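Local coordinates for YokD protein (Bacillus subtilis, PDB 2NYG) that binds coenzyme A and probably acts as an antibiotic N-acetyltransferase that may contribute to antibiotic resistance, at residues 17-22 and 57-62; 35-40 and 113-118; 117-122 and 134-139. All blocks are in the same frame, centred on the assembly; numbering follows the deposited sequence.

Contact 1 (17-22 and 57-62); sequences SITEDL and IDVVTE
Thr19 and Val59 meet methyl to methyl, the two side chains running antiparallel alongside each other so that CG2 of Thr19 lies 3.7 Å from CG2 of Val59. On Thr19 this branch is the one anti to the backbone N, which leaves the hydroxyl beside that N (chi1 -72°) and turned back into its own helix, where OG1 hydrogen-bonds to the backbone O of Lys15. The methyl is therefore the part of the residue offered to Val59. The same Val59 CG2 also serves Leu22, one turn further along: it sits 3.9 Å from Leu22 CB, close to Leu22 CD1 as well, and the two side chains cross obliquely. Here one side of helix 15-25 packs on the last turn of helix 48-60, the helix of the beta-alpha-beta crossover that joins the neighbouring parallel strands 32-37 and 65-69. The backbones come near each other at this point, with 6.3 Å between Thr19 CA and Val59 CA. Towards the solvent side Asp58 stands crosswise to Thr19, its CB 4.0 Å from Thr19 OG1, a packing contact. Two residues after Val59, Thr61 turns to a positive phi, the first residue past the helix. On the buried side, Leu22 goes on to touch Val242 of strand 238-242, while Ile18 reaches past the segment to Val52 and Ala55 of helix 48-60.

Contact 2 (35-40 and 113-118); sequences VHSSLS and GQIVEL. With COA (coenzyme A), chain G.
Ser37 and Leu39 both pack on Ile115, where the C-terminal end of strand 32-37 and the loop after it meet the start of helix 114-119; the coenzyme A diphosphate lies across this junction of strand end and helix N terminus. The packing centres on Ile115: its CD1 reaches 3.9 Å from Leu39 CB, and Ser37 lays its OG against Ile115 CB at 3.7 Å. Val52 and Met68 also touch this isoleucine, so it is closed in between strand, helix and loop. Hydrogen bonds come next, and they go to the ligand. Leu39 N donates to O1A of coenzyme A (3.0 Å, 150° at the hydrogen), while Gln114 N, in the first turn after the N-cap residue Gly113, donates to O2A on the same phosphate. That places the negative charge at the helix N terminus, a position where the helix dipole would be expected to favour it. On the second phosphate, Ser38 OG donates to O5A, and Ser40 OG lies within hydrogen-bonding distance of both O4A and O5A. The remaining contacts are by packing. Gln114, extended beyond CG and known experimentally to bind CoA, runs beside C5B of the ligand and brings OE1 3.7 Å from Leu39 CD2. Leu39 in turn covers the adenine: its CG sits over the face of the six-membered ring, 3.8 Å from C4A of coenzyme A.

Contact 3 (117-122 and 134-139); sequences ELFRSY and SFVAWG
Phe119 is set against two residues of the same strand, Val136 and Trp138, where the end of helix 114-119 lies on strand 135-139 of the central mixed sheet. With CG anti to the backbone N (chi1 -174°), its ring leaves the helix towards the strand. The edge of the ring at CD2 comes 3.9 Å from Val136 CG2, while the far end, CZ, lies 3.5 Å from Trp138 CB, approached obliquely. Ile53, Ile66 and Met68 also touch this phenyl group, which is buried between helix 48-60 and the sheet. Val136 divides its branches: CG2 goes to Phe119, and CG1, beside the backbone N (chi1 -77°), meets Arg120 CB at 3.9 Å. Arg120 takes part through that CB; the rest of its side chain leads away from the strand. From Phe119 the backbone enters a type I turn ending at Tyr122, whose ring meets that of Tyr105 of the second subunit, so the turn lies at the dimer interface. Trp138 gives Phe119 its CB, and its indole runs on over helix 48-60, where CH2 of Trp138 packs against CG2 of Ile57.

From the N terminus, helix 15-25 leads into strand 32-37 and then helix 48-60, whose last turn returns to helix 15-25 in contact 1 after 34 intervening residues. Contact 2 starts on 35-40, inside that loop, and closes at 113-118 after 72 intervening residues, so contacts 1 and 2 cross. Contact 3 then takes over directly, sharing Glu117 and Leu118 with contact 2, and closes a short loop of 11 residues on strand 135-139. Contacts 2 and 3 thus tie the two ends of helix 114-119 to one sheet, while contacts 1 and 3 meet round helix 48-60, where Ile57 also touches Tyr122.

Contact 1 (17-22 and 57-62)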
loop_
_atom_site.group_PDB
_atom_site.type_symbol
_atom_site.label_atom_id
_atom_site.label_comp_id
_atom_site.label_asym_id
_atom_site.label_seq_id
_atom_site.Cartn_x
_atom_site.Cartn_y
_atom_site.Cartn_z
ATOM N N SER A 17 7.276 4.705 -21.777
ATOM C CA SER A 17 8.599 4.168 -22.033
ATOM C C SER A 17 8.709 2.781 -21.430
ATOM O O SER A 17 9.463 1.951 -21.926
ATOM C CB SER A 17 9.689 5.083 -21.465
ATOM O OG SER A 17 9.876 4.854 -20.087
ATOM N N ILE A 18 7.967 2.542 -20.353
ATOM C CA ILE A 18 7.974 1.237 -19.715
ATOM C C ILE A 18 7.108 0.327 -20.574
ATOM O O ILE A 18 7.396 -0.854 -20.716
ATOM C CB ILE A 18 7.420 1.290 -18.253
ATOM C CG1 ILE A 18 8.452 1.930 -17.332
ATOM C CG2 ILE A 18 7.106 -0.094 -17.742
ATOM C CD1 ILE A 18 8.014 1.998 -15.870
ATOM N N THR A 19 6.049 0.881 -21.151
ATOM C CA THR A 19 5.175 0.103 -22.010
ATOM C C THR A 19 6.002 -0.366 -23.191
ATOM O O THR A 19 5.922 -1.521 -23.607
ATOM C CB THR A 19 3.996 0.930 -22.543
ATOM O OG1 THR A 19 3.076 1.186 -21.485
ATOM C CG2 THR A 19 3.255 0.175 -23.591
ATOM N N GLU A 20 6.813 0.533 -23.726
ATOM C CA GLU A 20 7.634 0.198 -24.867
ATOM C C GLU A 20 8.597 -0.920 -24.502
ATOM O O GLU A 20 8.636 -1.936 -25.175
ATOM C CB GLU A 20 8.391 1.450 -25.365
ATOM N N ASP A 21 9.359 -0.740 -23.428
ATOM C CA ASP A 21 10.324 -1.746 -22.996
ATOM C C ASP A 21 9.678 -3.084 -22.762
ATOM O O ASP A 21 10.235 -4.109 -23.108
ATOM C CB ASP A 21 11.025 -1.331 -21.708
ATOM C CG ASP A 21 11.721 -0.002 -21.827
ATOM O OD1 ASP A 21 12.334 0.275 -22.876
ATOM O OD2 ASP A 21 11.669 0.775 -20.857
ATOM N N LEU A 22 8.502 -3.092 -22.162
ATOM C CA LEU A 22 7.835 -4.352 -21.909
ATOM C C LEU A 22 7.558 -5.091 -23.212
ATOM O O LEU A 22 7.739 -6.310 -23.281
ATOM C CB LEU A 22 6.534 -4.123 -21.143
ATOM C CG LEU A 22 6.709 -3.735 -19.674
ATOM C CD1 LEU A 22 5.357 -3.376 -19.089
ATOM C CD2 LEU A 22 7.338 -4.874 -18.904
ATOM N N ILE A 57 -0.797 -3.206 -17.694
ATOM C CA ILE A 57 -2.160 -3.360 -18.183
ATOM C C ILE A 57 -2.263 -2.970 -19.663
ATOM O O ILE A 57 -2.937 -3.634 -20.455
ATOM C CB ILE A 57 -3.129 -2.530 -17.307
ATOM C CG1 ILE A 57 -3.298 -3.237 -15.965
ATOM C CG2 ILE A 57 -4.451 -2.355 -17.990
ATOM C CD1 ILE A 57 -4.255 -2.606 -15.022
ATOM N N ASP A 58 -1.559 -1.910 -20.034
ATOM C CA ASP A 58 -1.565 -1.438 -21.405
ATOM C C ASP A 58 -1.032 -2.487 -22.350
ATOM O O ASP A 58 -1.533 -2.660 -23.463
ATOM C CB ASP A 58 -0.712 -0.182 -21.530
ATOM C CG ASP A 58 -1.463 1.059 -21.149
ATOM O OD1 ASP A 58 -2.523 0.921 -20.492
ATOM O OD2 ASP A 58 -0.988 2.163 -21.506
ATOM N N VAL A 59 -0.009 -3.198 -21.897
ATOM C CA VAL A 59 0.598 -4.202 -22.731
ATOM C C VAL A 59 -0.243 -5.457 -22.781
ATOM O O VAL A 59 -0.672 -5.879 -23.855
ATOM C CB VAL A 59 2.012 -4.523 -22.234
ATOM C CG1 VAL A 59 2.649 -5.588 -23.111
ATOM C CG2 VAL A 59 2.852 -3.258 -22.249
ATOM N N VAL A 60 -0.510 -6.030 -21.613
ATOM C CA VAL A 60 -1.267 -7.273 -21.532
ATOM C C VAL A 60 -2.738 -7.166 -21.940
ATOM O O VAL A 60 -3.402 -8.176 -22.167
ATOM C CB VAL A 60 -1.143 -7.879 -20.115
ATOM C CG1 VAL A 60 -2.450 -7.754 -19.348
ATOM C CG2 VAL A 60 -0.715 -9.315 -20.224
ATOM N N THR A 61 -3.237 -5.941 -22.033
ATOM C CA THR A 61 -4.622 -5.681 -22.433
ATOM C C THR A 61 -5.674 -6.381 -21.581
ATOM O O THR A 61 -5.371 -7.269 -20.794
ATOM C CB THR A 61 -4.865 -6.066 -23.919
ATOM O OG1 THR A 61 -5.980 -5.335 -24.418
ATOM C CG2 THR A 61 -5.222 -7.514 -24.045
ATOM N N GLU A 62 -6.921 -5.965 -21.750
ATOM C CA GLU A 62 -8.047 -6.533 -21.012
ATOM C C GLU A 62 -8.308 -8.005 -21.380
ATOM O O GLU A 62 -9.162 -8.668 -20.789
ATOM C CB GLU A 62 -9.288 -5.684 -21.293
ATOM C CG GLU A 62 -10.537 -6.103 -20.535
ATOM C CD GLU A 62 -11.712 -5.149 -20.769
ATOM O OE1 GLU A 62 -11.593 -3.955 -20.404
ATOM O OE2 GLU A 62 -12.746 -5.600 -21.318
#

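Contact 2 (35-40 and 113-118)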
loop_
_atom_site.group_PDB
_atom_site.type_symbol
_atom_site.label_atom_id
_atom_site.label_comp_id
_atom_site.label_asym_id
_atom_site.label_seq_id
_atom_site.Cartn_x
_atom_site.Cartn_y
_atom_site.Cartn_z
ATOM N N VAL A 35 4.092 -11.759 -12.180
ATOM C CA VAL A 35 5.132 -10.743 -12.015
ATOM C C VAL A 35 5.775 -10.636 -10.632
ATOM O O VAL A 35 5.102 -10.676 -9.603
ATOM C CB VAL A 35 4.584 -9.328 -12.366
ATOM C CG1 VAL A 35 5.721 -8.326 -12.466
ATOM C CG2 VAL A 35 3.823 -9.370 -13.669
ATOM N N HIS A 36 7.090 -10.464 -10.639
ATOM C CA HIS A 36 7.891 -10.297 -9.441
ATOM C C HIS A 36 8.706 -9.048 -9.748
ATOM O O HIS A 36 9.588 -9.050 -10.605
ATOM C CB HIS A 36 8.769 -11.511 -9.266
ATOM C CG HIS A 36 8.003 -12.793 -9.231
ATOM N ND1 HIS A 36 7.236 -13.168 -8.150
ATOM C CD2 HIS A 36 7.865 -13.774 -10.151
ATOM C CE1 HIS A 36 6.660 -14.326 -8.406
ATOM N NE2 HIS A 36 7.024 -14.714 -9.613
ATOM N N SER A 37 8.406 -7.970 -9.042
ATOM C CA SER A 37 9.059 -6.704 -9.322
ATOM C C SER A 37 9.900 -6.056 -8.242
ATOM O O SER A 37 9.962 -6.513 -7.109
ATOM C CB SER A 37 7.991 -5.703 -9.768
ATOM O OG SER A 37 6.841 -5.786 -8.937
ATOM N N SER A 38 10.546 -4.973 -8.644
ATOM C CA SER A 38 11.378 -4.130 -7.802
ATOM C C SER A 38 11.180 -2.742 -8.393
ATOM O O SER A 38 11.781 -2.398 -9.420
ATOM C CB SER A 38 12.855 -4.508 -7.907
ATOM O OG SER A 38 13.691 -3.421 -7.519
ATOM N N LEU A 39 10.328 -1.944 -7.765
ATOM C CA LEU A 39 10.079 -0.614 -8.279
ATOM C C LEU A 39 11.354 0.218 -8.428
ATOM O O LEU A 39 11.507 0.911 -9.423
ATOM C CB LEU A 39 9.062 0.125 -7.400
ATOM C CG LEU A 39 8.848 1.609 -7.745
ATOM C CD1 LEU A 39 8.590 1.760 -9.233
ATOM C CD2 LEU A 39 7.691 2.181 -6.933
ATOM N N SER A 40 12.268 0.140 -7.465
ATOM C CA SER A 40 13.500 0.926 -7.537
ATOM C C SER A 40 14.503 0.529 -8.625
ATOM O O SER A 40 15.190 1.379 -9.182
ATOM C CB SER A 40 14.201 0.933 -6.173
ATOM O OG SER A 40 14.489 -0.376 -5.720
ATOM N N GLY A 113 7.256 -6.154 -2.394
ATOM C CA GLY A 113 7.412 -4.956 -3.196
ATOM C C GLY A 113 6.283 -3.951 -3.101
ATOM O O GLY A 113 5.159 -4.298 -2.758
ATOM N N GLN A 114 6.595 -2.698 -3.408
ATOM C CA GLN A 114 5.621 -1.628 -3.370
ATOM C C GLN A 114 4.553 -1.801 -4.438
ATOM O O GLN A 114 3.366 -1.599 -4.177
ATOM C CB GLN A 114 6.326 -0.282 -3.537
ATOM C CG GLN A 114 7.070 0.135 -2.278
ATOM C CD GLN A 114 7.639 1.533 -2.344
ATOM O OE1 GLN A 114 7.318 2.316 -3.246
ATOM N NE2 GLN A 114 8.486 1.858 -1.363
ATOM N N ILE A 115 4.973 -2.168 -5.644
ATOM C CA ILE A 115 4.043 -2.368 -6.744
ATOM C C ILE A 115 2.934 -3.357 -6.391
ATOM O O ILE A 115 1.762 -3.109 -6.668
ATOM C CB ILE A 115 4.781 -2.842 -7.989
ATOM C CG1 ILE A 115 5.546 -1.671 -8.592
ATOM C CG2 ILE A 115 3.809 -3.407 -8.997
ATOM C CD1 ILE A 115 6.654 -2.070 -9.553
ATOM N N VAL A 116 3.298 -4.474 -5.776
ATOM C CA VAL A 116 2.304 -5.467 -5.392
ATOM C C VAL A 116 1.378 -4.922 -4.321
ATOM O O VAL A 116 0.186 -5.211 -4.319
ATOM C CB VAL A 116 2.963 -6.752 -4.850
ATOM C CG1 VAL A 116 1.922 -7.638 -4.182
ATOM C CG2 VAL A 116 3.629 -7.506 -5.985
ATOM N N GLU A 117 1.924 -4.130 -3.406
ATOM C CA GLU A 117 1.115 -3.585 -2.327
ATOM C C GLU A 117 0.050 -2.636 -2.864
ATOM O O GLU A 117 -1.072 -2.592 -2.363
ATOM C CB GLU A 117 2.003 -2.879 -1.291
ATOM C CG GLU A 117 1.224 -2.270 -0.127
ATOM C CD GLU A 117 0.469 -3.297 0.706
ATOM O OE1 GLU A 117 0.190 -4.408 0.216
ATOM O OE2 GLU A 117 0.131 -2.979 1.860
ATOM N N LEU A 118 0.408 -1.879 -3.888
ATOM C CA LEU A 118 -0.527 -0.961 -4.495
ATOM C C LEU A 118 -1.441 -1.714 -5.462
ATOM O O LEU A 118 -2.627 -1.417 -5.572
ATOM C CB LEU A 118 0.218 0.120 -5.258
ATOM C CG LEU A 118 -0.763 1.079 -5.911
ATOM C CD1 LEU A 118 -1.550 1.818 -4.830
ATOM C CD2 LEU A 118 -0.019 2.037 -6.792
HETATM N N1A COA G . 10.929 5.106 -9.360
HETATM C C2A COA G . 11.863 4.176 -8.886
HETATM N N3A COA G . 11.890 3.885 -7.538
HETATM C C4A COA G . 11.016 4.499 -6.667
HETATM C C5A COA G . 10.057 5.434 -7.101
HETATM C C6A COA G . 10.021 5.745 -8.470
HETATM N N6A COA G . 9.144 6.621 -8.942
HETATM N N7A COA G . 9.344 5.858 -6.015
HETATM C C8A COA G . 9.835 5.206 -4.919
HETATM N N9A COA G . 10.882 4.358 -5.337
HETATM C C1B COA G . 11.749 3.452 -4.548
HETATM C C2B COA G . 11.819 3.682 -3.010
HETATM O O2B COA G . 12.555 4.860 -2.615
HETATM C C3B COA G . 12.463 2.397 -2.525
HETATM O O3B COA G . 13.896 2.656 -2.649
HETATM P P3B COA G . 15.005 2.401 -1.477
HETATM O O7A COA G . 14.331 1.794 -0.222
HETATM O O8A COA G . 15.596 3.721 -1.039
HETATM O O9A COA G . 16.086 1.508 -2.032
HETATM C C4B COA G . 11.950 1.312 -3.510
HETATM O O4B COA G . 11.524 2.037 -4.686
HETATM C C5B COA G . 10.744 0.466 -2.977
HETATM O O5B COA G . 10.414 -0.484 -4.034
HETATM P P1A COA G . 10.193 -2.016 -3.684
HETATM O O1A COA G . 9.899 -2.809 -4.915
HETATM O O2A COA G . 9.069 -2.166 -2.650
HETATM O O3A COA G . 11.538 -2.384 -3.007
HETATM P P2A COA G . 12.933 -2.673 -3.746
HETATM O O4A COA G . 13.930 -1.693 -3.240
HETATM O O5A COA G . 12.851 -2.586 -5.267
HETATM O O6A COA G . 13.147 -4.208 -3.245
HETATM C CBP COA G . 12.101 -6.492 -3.588
HETATM C CCP COA G . 12.968 -5.318 -4.133
HETATM C CDP COA G . 12.112 -6.510 -2.039
HETATM C CEP COA G . 10.679 -6.292 -4.161
HETATM C CAP COA G . 12.793 -7.839 -3.988
HETATM O OAP COA G . 14.025 -7.502 -4.666
HETATM C C9P COA G . 11.965 -8.766 -4.911
HETATM O O9P COA G . 12.533 -9.043 -6.118
HETATM N N8P COA G . 10.743 -9.293 -4.636
HETATM C C7P COA G . 9.953 -10.013 -5.660
HETATM C C6P COA G . 8.455 -9.691 -5.758
#

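Contact 3 (117-122 and 134-139)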
loop_
_atom_site.group_PDB
_atom_site.type_symbol
_atom_site.label_atom_id
_atom_site.label_comp_id
_atom_site.label_asym_id
_atom_site.label_seq_id
_atom_site.Cartn_x
_atom_site.Cartn_y
_atom_site.Cartn_z
ATOM N N GLU A 117 1.924 -4.130 -3.406
ATOM C CA GLU A 117 1.115 -3.585 -2.327
ATOM C C GLU A 117 0.050 -2.636 -2.864
ATOM O O GLU A 117 -1.072 -2.592 -2.363
ATOM C CB GLU A 117 2.003 -2.879 -1.291
ATOM C CG GLU A 117 1.224 -2.270 -0.127
ATOM C CD GLU A 117 0.469 -3.297 0.706
ATOM O OE1 GLU A 117 0.190 -4.408 0.216
ATOM O OE2 GLU A 117 0.131 -2.979 1.860
ATOM N N LEU A 118 0.408 -1.879 -3.888
ATOM C CA LEU A 118 -0.527 -0.961 -4.495
ATOM C C LEU A 118 -1.441 -1.714 -5.462
ATOM O O LEU A 118 -2.627 -1.417 -5.572
ATOM C CB LEU A 118 0.218 0.120 -5.258
ATOM C CG LEU A 118 -0.763 1.079 -5.911
ATOM C CD1 LEU A 118 -1.550 1.818 -4.830
ATOM C CD2 LEU A 118 -0.019 2.037 -6.792
ATOM N N PHE A 119 -0.880 -2.696 -6.154
ATOM C CA PHE A 119 -1.635 -3.465 -7.122
ATOM C C PHE A 119 -2.796 -4.229 -6.503
ATOM O O PHE A 119 -3.812 -4.472 -7.161
ATOM C CB PHE A 119 -0.710 -4.439 -7.852
ATOM C CG PHE A 119 -1.382 -5.180 -8.961
ATOM C CD1 PHE A 119 -1.846 -4.496 -10.086
ATOM C CD2 PHE A 119 -1.597 -6.550 -8.866
ATOM C CE1 PHE A 119 -2.513 -5.164 -11.091
ATOM C CE2 PHE A 119 -2.264 -7.225 -9.868
ATOM C CZ PHE A 119 -2.723 -6.528 -10.981
ATOM N N ARG A 120 -2.646 -4.607 -5.236
ATOM C CA ARG A 120 -3.681 -5.370 -4.548
ATOM C C ARG A 120 -4.954 -4.584 -4.298
ATOM O O ARG A 120 -6.021 -5.162 -4.187
ATOM C CB ARG A 120 -3.165 -5.935 -3.221
ATOM C CG ARG A 120 -2.751 -4.882 -2.192
ATOM C CD ARG A 120 -2.485 -5.518 -0.834
ATOM N NE ARG A 120 -3.551 -5.241 0.128
ATOM C CZ ARG A 120 -3.449 -4.363 1.122
ATOM N NH1 ARG A 120 -2.329 -3.677 1.289
ATOM N NH2 ARG A 120 -4.463 -4.169 1.953
ATOM N N SER A 121 -4.856 -3.272 -4.197
ATOM C CA SER A 121 -6.057 -2.493 -3.969
ATOM C C SER A 121 -6.277 -1.549 -5.141
ATOM O O SER A 121 -6.729 -0.414 -4.976
ATOM C CB SER A 121 -5.951 -1.716 -2.663
ATOM O OG SER A 121 -4.972 -0.705 -2.770
ATOM N N TYR A 122 -5.936 -2.039 -6.330
ATOM C CA TYR A 122 -6.099 -1.288 -7.571
ATOM C C TYR A 122 -7.468 -1.680 -8.141
ATOM O O TYR A 122 -7.900 -2.826 -8.009
ATOM C CB TYR A 122 -4.997 -1.657 -8.564
ATOM C CG TYR A 122 -4.860 -0.706 -9.727
ATOM C CD1 TYR A 122 -4.249 0.537 -9.567
ATOM C CD2 TYR A 122 -5.309 -1.059 -11.001
ATOM C CE1 TYR A 122 -4.077 1.407 -10.654
ATOM C CE2 TYR A 122 -5.145 -0.194 -12.093
ATOM C CZ TYR A 122 -4.526 1.036 -11.910
ATOM O OH TYR A 122 -4.335 1.884 -12.972
ATOM N N SER A 134 -1.305 -15.748 -0.546
ATOM C CA SER A 134 -2.340 -15.275 -1.448
ATOM C C SER A 134 -1.709 -14.691 -2.695
ATOM O O SER A 134 -0.524 -14.368 -2.720
ATOM C CB SER A 134 -3.202 -14.203 -0.771
ATOM O OG SER A 134 -2.396 -13.270 -0.068
ATOM N N PHE A 135 -2.522 -14.589 -3.738
ATOM C CA PHE A 135 -2.117 -14.001 -4.998
ATOM C C PHE A 135 -3.170 -12.954 -5.320
ATOM O O PHE A 135 -4.243 -12.921 -4.720
ATOM C CB PHE A 135 -2.084 -15.055 -6.103
ATOM C CG PHE A 135 -0.927 -15.990 -6.008
ATOM C CD1 PHE A 135 0.251 -15.735 -6.704
ATOM C CD2 PHE A 135 -1.013 -17.142 -5.234
ATOM C CE1 PHE A 135 1.328 -16.622 -6.634
ATOM C CE2 PHE A 135 0.049 -18.031 -5.152
ATOM C CZ PHE A 135 1.224 -17.774 -5.856
ATOM N N VAL A 136 -2.843 -12.086 -6.260
ATOM C CA VAL A 136 -3.750 -11.050 -6.702
ATOM C C VAL A 136 -3.689 -11.105 -8.210
ATOM O O VAL A 136 -2.626 -11.339 -8.786
ATOM C CB VAL A 136 -3.292 -9.680 -6.230
ATOM C CG1 VAL A 136 -3.616 -9.495 -4.774
ATOM C CG2 VAL A 136 -1.816 -9.552 -6.438
ATOM N N ALA A 137 -4.829 -10.911 -8.855
ATOM C CA ALA A 137 -4.859 -10.943 -10.305
ATOM C C ALA A 137 -5.840 -9.938 -10.875
ATOM O O ALA A 137 -6.818 -9.555 -10.234
ATOM C CB ALA A 137 -5.193 -12.346 -10.795
ATOM N N TRP A 138 -5.536 -9.514 -12.095
ATOM C CA TRP A 138 -6.316 -8.557 -12.864
ATOM C C TRP A 138 -6.388 -9.152 -14.262
ATOM O O TRP A 138 -5.387 -9.671 -14.762
ATOM C CB TRP A 138 -5.569 -7.220 -12.943
ATOM C CG TRP A 138 -6.235 -6.168 -13.796
ATOM C CD1 TRP A 138 -7.050 -5.170 -13.363
ATOM C CD2 TRP A 138 -6.134 -6.013 -15.221
ATOM N NE1 TRP A 138 -7.460 -4.400 -14.420
ATOM C CE2 TRP A 138 -6.911 -4.895 -15.573
ATOM C CE3 TRP A 138 -5.461 -6.710 -16.230
ATOM C CZ2 TRP A 138 -7.036 -4.451 -16.890
ATOM C CZ3 TRP A 138 -5.583 -6.266 -17.548
ATOM C CH2 TRP A 138 -6.365 -5.145 -17.862
ATOM N N GLY A 139 -7.551 -9.089 -14.897
ATOM C CA GLY A 139 -7.632 -9.619 -16.244
ATOM C C GLY A 139 -8.651 -10.697 -16.540
ATOM O O GLY A 139 -9.392 -11.152 -15.675
#